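PDB 3LIU: putative cell adhesion protein from Parabacteroides distasonis, which probably serves as a fimbrillin of the FimA/Mfa1 family, a pilus subunit likely to take part in adhesion of this gut bacterium. Local coordinates for residues G241-T246 / Q261-A266; I251-Y256 / S294-V299. One frame throughout, in Å; residues are numbered along the deposited sequence.

Contact 1: G241-T246 / Q261-A266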
# COMPACT_ATOMS: atom_id res chain seq x y z
N GLY A 241 -12.04 5.84 -6.29
CA GLY A 241 -12.42 4.96 -7.41
C GLY A 241 -13.52 5.46 -8.33
O GLY A 241 -13.59 5.09 -9.53
N LEU A 242 -14.39 6.30 -7.78
CA LEU A 242 -15.51 6.89 -8.49
C LEU A 242 -15.67 8.37 -8.14
O LEU A 242 -15.31 8.79 -7.03
CB LEU A 242 -16.81 6.16 -8.11
CG LEU A 242 -16.88 4.68 -8.47
CD1 LEU A 242 -18.00 3.97 -7.67
CD2 LEU A 242 -17.01 4.53 -9.98
N LEU A 243 -16.24 9.13 -9.08
CA LEU A 243 -16.63 10.51 -8.85
C LEU A 243 -18.17 10.61 -8.83
O LEU A 243 -18.87 9.83 -9.45
CB LEU A 243 -16.04 11.44 -9.91
CG LEU A 243 -14.53 11.44 -10.07
CD1 LEU A 243 -14.07 12.29 -11.33
CD2 LEU A 243 -13.92 11.97 -8.80
N PHE A 244 -18.69 11.57 -8.08
CA PHE A 244 -20.14 11.73 -7.95
C PHE A 244 -20.52 13.16 -8.37
O PHE A 244 -19.65 14.01 -8.62
CB PHE A 244 -20.59 11.34 -6.53
CG PHE A 244 -20.36 9.90 -6.22
CD1 PHE A 244 -19.14 9.47 -5.70
CD2 PHE A 244 -21.32 8.93 -6.55
CE1 PHE A 244 -18.91 8.10 -5.45
CE2 PHE A 244 -21.07 7.59 -6.31
CZ PHE A 244 -19.88 7.19 -5.75
N LEU A 245 -21.81 13.41 -8.55
CA LEU A 245 -22.23 14.76 -9.01
C LEU A 245 -22.02 15.79 -7.89
O LEU A 245 -22.20 15.49 -6.69
CB LEU A 245 -23.69 14.78 -9.50
CG LEU A 245 -23.88 14.29 -10.93
CD1 LEU A 245 -25.35 14.26 -11.21
CD2 LEU A 245 -23.11 15.17 -11.93
N THR A 246 -21.61 16.99 -8.28
CA THR A 246 -21.40 18.10 -7.35
C THR A 246 -22.55 19.13 -7.37
O THR A 246 -22.61 20.02 -6.51
CB THR A 246 -20.03 18.79 -7.60
OG1 THR A 246 -19.99 19.29 -8.95
CG2 THR A 246 -18.88 17.80 -7.41
N GLN A 261 -11.00 14.70 -4.81
CA GLN A 261 -9.95 13.74 -4.90
C GLN A 261 -9.86 13.28 -6.37
O GLN A 261 -10.81 13.41 -7.15
CB GLN A 261 -10.29 12.55 -3.98
CG GLN A 261 -10.50 12.99 -2.53
CD GLN A 261 -10.61 11.81 -1.55
OE1 GLN A 261 -10.46 10.65 -1.93
NE2 GLN A 261 -10.83 12.13 -0.28
N THR A 262 -8.71 12.73 -6.73
CA THR A 262 -8.46 12.27 -8.10
C THR A 262 -8.96 10.85 -8.33
O THR A 262 -8.59 9.89 -7.62
CB THR A 262 -6.95 12.38 -8.38
OG1 THR A 262 -6.53 13.75 -8.20
CG2 THR A 262 -6.59 11.90 -9.81
N LYS A 263 -9.80 10.69 -9.36
CA LYS A 263 -10.27 9.40 -9.76
C LYS A 263 -9.16 8.51 -10.30
O LYS A 263 -8.34 8.93 -11.12
CB LYS A 263 -11.32 9.54 -10.82
CG LYS A 263 -11.94 8.23 -11.30
CD LYS A 263 -13.28 8.52 -11.96
CE LYS A 263 -13.50 7.79 -13.23
NZ LYS A 263 -12.77 8.43 -14.28
N TYR A 264 -9.16 7.29 -9.82
CA TYR A 264 -8.26 6.27 -10.29
C TYR A 264 -9.11 5.03 -10.48
O TYR A 264 -9.57 4.43 -9.50
CB TYR A 264 -7.11 6.07 -9.27
CG TYR A 264 -6.07 5.06 -9.65
CD1 TYR A 264 -5.72 4.85 -10.99
CD2 TYR A 264 -5.38 4.36 -8.68
CE1 TYR A 264 -4.78 3.92 -11.34
CE2 TYR A 264 -4.43 3.40 -9.04
CZ TYR A 264 -4.14 3.19 -10.37
OH TYR A 264 -3.23 2.26 -10.75
N ASP A 265 -9.31 4.64 -11.74
CA ASP A 265 -10.23 3.55 -12.08
C ASP A 265 -9.87 2.21 -11.41
O ASP A 265 -10.75 1.37 -11.22
CB ASP A 265 -10.31 3.34 -13.61
CG ASP A 265 -11.01 4.51 -14.33
OD1 ASP A 265 -11.78 5.23 -13.69
OD2 ASP A 265 -10.74 4.73 -15.50
N ALA A 266 -8.60 2.01 -11.10
CA ALA A 266 -8.16 0.78 -10.42
C ALA A 266 -8.79 0.66 -9.02
O ALA A 266 -8.85 -0.43 -8.44
CB ALA A 266 -6.61 0.72 -10.33
O HOH W 1 -13.91 4.35 -12.07
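Leu-243 lies against the aliphatic part of Lys-263, and this apolar pairing carries most of the side-chain contact between 241-246 and 261-266. The two side chains meet at a slant. CG of Leu-243 sits 3.7 Å from CD of Lys-263, CD1 packs on the same CD and on CB, and the other methyl, CD2, turns to the backbone, 3.8 Å from O of Gln-261. Lys-263 sets out with CG anti to its backbone N (chi1 -178°), which carries the chain past the leucine; bends at chi3 and chi4 then turn the ammonium toward Asp-265. There NZ forms a salt bridge of 3.4 Å with OD1 of Asp-265.

The polar link across the segments goes through water. One molecule donates to O of Gly-241 at 2.7 Å and to OD1 of Asp-265 at 2.8 Å, so this carboxylate oxygen serves both the water and the lysine.

Backbone meets backbone at Gly-241, where one CA hydrogen points at O of Tyr-264, with CA and O 3.6 Å apart and the approach nearly straight at 172°. This contact follows directly on the parallel pairing of strands 238-240 and 262-263, in which the backbones of Thr-262 and Tyr-264 bond to Val-240; Gly-241 itself bonds to Ile-205 of strand 193-213. Gln-261 sends its amide NE2 to Ser-207 on that same strand.

Between these two segments, then, hydrocarbon packing, a C-H...O contact and a water bridge do the work of direct hydrogen bonds. The ammonium of Lys-263 probably balances the carboxylate of Asp-265 at the solvent side, while the lysine methylenes rest against Leu-243.

Contact 2: I251-Y256 / S294-V299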
# COMPACT_ATOMS: atom_id res chain seq x y z
N ILE A 251 -22.82 15.65 -3.91
CA ILE A 251 -22.65 14.40 -3.22
C ILE A 251 -21.25 13.80 -3.37
O ILE A 251 -21.02 12.68 -2.89
CB ILE A 251 -23.77 13.42 -3.59
CG1 ILE A 251 -23.66 12.94 -5.01
CG2 ILE A 251 -25.16 14.09 -3.36
CD1 ILE A 251 -24.54 11.71 -5.27
N ASP A 252 -20.31 14.53 -4.00
CA ASP A 252 -18.92 14.04 -4.12
C ASP A 252 -18.08 14.22 -2.86
O ASP A 252 -16.93 13.79 -2.82
CB ASP A 252 -18.18 14.69 -5.32
CG ASP A 252 -16.95 13.89 -5.73
OD1 ASP A 252 -17.12 12.67 -5.95
OD2 ASP A 252 -15.83 14.46 -5.83
N GLU A 253 -18.68 14.86 -1.88
CA GLU A 253 -18.07 15.16 -0.59
C GLU A 253 -19.17 14.88 0.44
O GLU A 253 -20.37 14.89 0.08
CB GLU A 253 -17.64 16.63 -0.58
CG GLU A 253 -16.68 17.05 0.52
CD GLU A 253 -15.89 18.30 0.16
OE1 GLU A 253 -16.10 18.81 -0.95
OE2 GLU A 253 -15.04 18.75 0.97
N GLY A 254 -18.79 14.65 1.69
CA GLY A 254 -19.72 14.54 2.81
C GLY A 254 -18.99 14.47 4.14
O GLY A 254 -17.79 14.72 4.22
N SER A 255 -19.68 14.11 5.21
CA SER A 255 -19.00 13.95 6.53
C SER A 255 -17.91 12.85 6.50
O SER A 255 -16.94 12.90 7.25
CB SER A 255 -20.03 13.67 7.65
OG SER A 255 -20.64 12.41 7.47
N TYR A 256 -18.03 11.90 5.59
CA TYR A 256 -17.11 10.80 5.51
C TYR A 256 -15.86 11.02 4.62
O TYR A 256 -14.90 10.26 4.70
CB TYR A 256 -17.87 9.58 5.00
CG TYR A 256 -18.87 8.93 5.96
CD1 TYR A 256 -18.93 9.27 7.30
CD2 TYR A 256 -19.69 7.90 5.52
CE1 TYR A 256 -19.80 8.62 8.17
CE2 TYR A 256 -20.58 7.25 6.38
CZ TYR A 256 -20.61 7.59 7.69
OH TYR A 256 -21.46 6.96 8.56
N SER A 294 -7.20 22.34 6.96
CA SER A 294 -7.63 23.07 8.15
C SER A 294 -8.87 23.92 7.80
O SER A 294 -8.98 24.46 6.70
CB SER A 294 -6.52 23.97 8.68
OG SER A 294 -6.33 24.99 7.73
N GLY A 295 -9.81 24.00 8.72
CA GLY A 295 -10.98 24.80 8.50
C GLY A 295 -12.12 24.16 7.74
O GLY A 295 -13.05 24.85 7.31
N GLU A 296 -12.08 22.84 7.59
CA GLU A 296 -13.15 22.13 6.86
C GLU A 296 -14.35 22.03 7.83
O GLU A 296 -14.13 21.94 9.03
CB GLU A 296 -12.57 20.76 6.42
CG GLU A 296 -13.09 20.15 5.18
CD GLU A 296 -12.78 20.91 3.90
OE1 GLU A 296 -11.70 20.73 3.27
OE2 GLU A 296 -13.66 21.67 3.51
N SER A 297 -15.59 22.15 7.35
CA SER A 297 -16.76 21.92 8.18
C SER A 297 -17.29 20.51 8.02
O SER A 297 -16.99 19.81 7.05
CB SER A 297 -17.88 22.90 7.86
OG SER A 297 -17.63 24.14 8.52
N ASN A 298 -18.05 20.11 9.02
CA ASN A 298 -18.79 18.87 9.01
C ASN A 298 -17.92 17.67 8.69
O ASN A 298 -18.15 17.01 7.72
CB ASN A 298 -19.96 18.97 8.02
CG ASN A 298 -20.92 17.80 8.12
OD1 ASN A 298 -21.12 17.22 9.20
ND2 ASN A 298 -21.52 17.43 6.99
N VAL A 299 -16.91 17.45 9.53
CA VAL A 299 -15.94 16.41 9.39
C VAL A 299 -16.21 15.33 10.46
O VAL A 299 -16.10 15.61 11.67
CB VAL A 299 -14.49 16.95 9.66
CG1 VAL A 299 -13.42 15.79 9.59
CG2 VAL A 299 -14.13 18.03 8.67
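Glu-253 and Glu-296 both hold CG anti to the backbone N, the former at chi1 -165°; Glu-253 runs on extended, whereas Glu-296 needs a bend at chi2 to turn its carboxylate to it. They face each other across two irregular loops of this β-rich, fimbrillin-family protein, one between strands 238-240 and 262-263, the other between strands 282-284 and 308-319. In one of two modelled conformers of Glu-253, the carboxylate planes are turned 70° apart and its OE2 stops 4.1 Å from OE2 of Glu-296. Provisionally, like charges this near might raise the proton affinity of one or both groups. Each has a donor elsewhere, however: in that conformer OE2 of Glu-253 accepts from N of Gly-259, and OE1 of Glu-296 bonds to the hydroxyl of Tyr-235.

Closer packing is found at Ser-255. Its CA-H is directed at the carbonyl O of Asn-298, with CA and O 3.4 Å apart and an angle of 159° at the hydrogen; CB lies 3.8 Å from the same oxygen. That carbonyl also accepts from NZ of Lys-258, whose ammonium takes O of Ser-297 as well and ties the 294-299 loop to the chain just beyond Ser-255 and Tyr-256. The backbone of Ser-255 bonds to Asn-300, making a second tie, while its OG is engaged by OD1 of Asp-376.

The amide of Asn-298 turns a face to the serine methylene, which lies over its outer end: OD1 is 4.0 Å from CB of Ser-255, and ND2 is 4.1 Å from that same carbon.

Contacts 1 and 2 lie on the same side of the chain's centre, their own centres about 16 Å apart. Their segments alternate along the sequence: 241-246, 251-256, 261-266, then 294-299. The first two belong to the long connection leaving strand 238-240, and the third includes strand 262-263, its parallel neighbour in the sheet built around strand 193-213. The connection also folds on itself, since the backbones of Leu-245 and Ile-251 bond, and OD1 of Asp-252 accepts from N of Phe-244. Contact 1 lies where the chain diverges just past the parallel pair 238-240/262-263, so one long connection touches both its returning strand and, through contact 2, the loop ahead of strand 308-319.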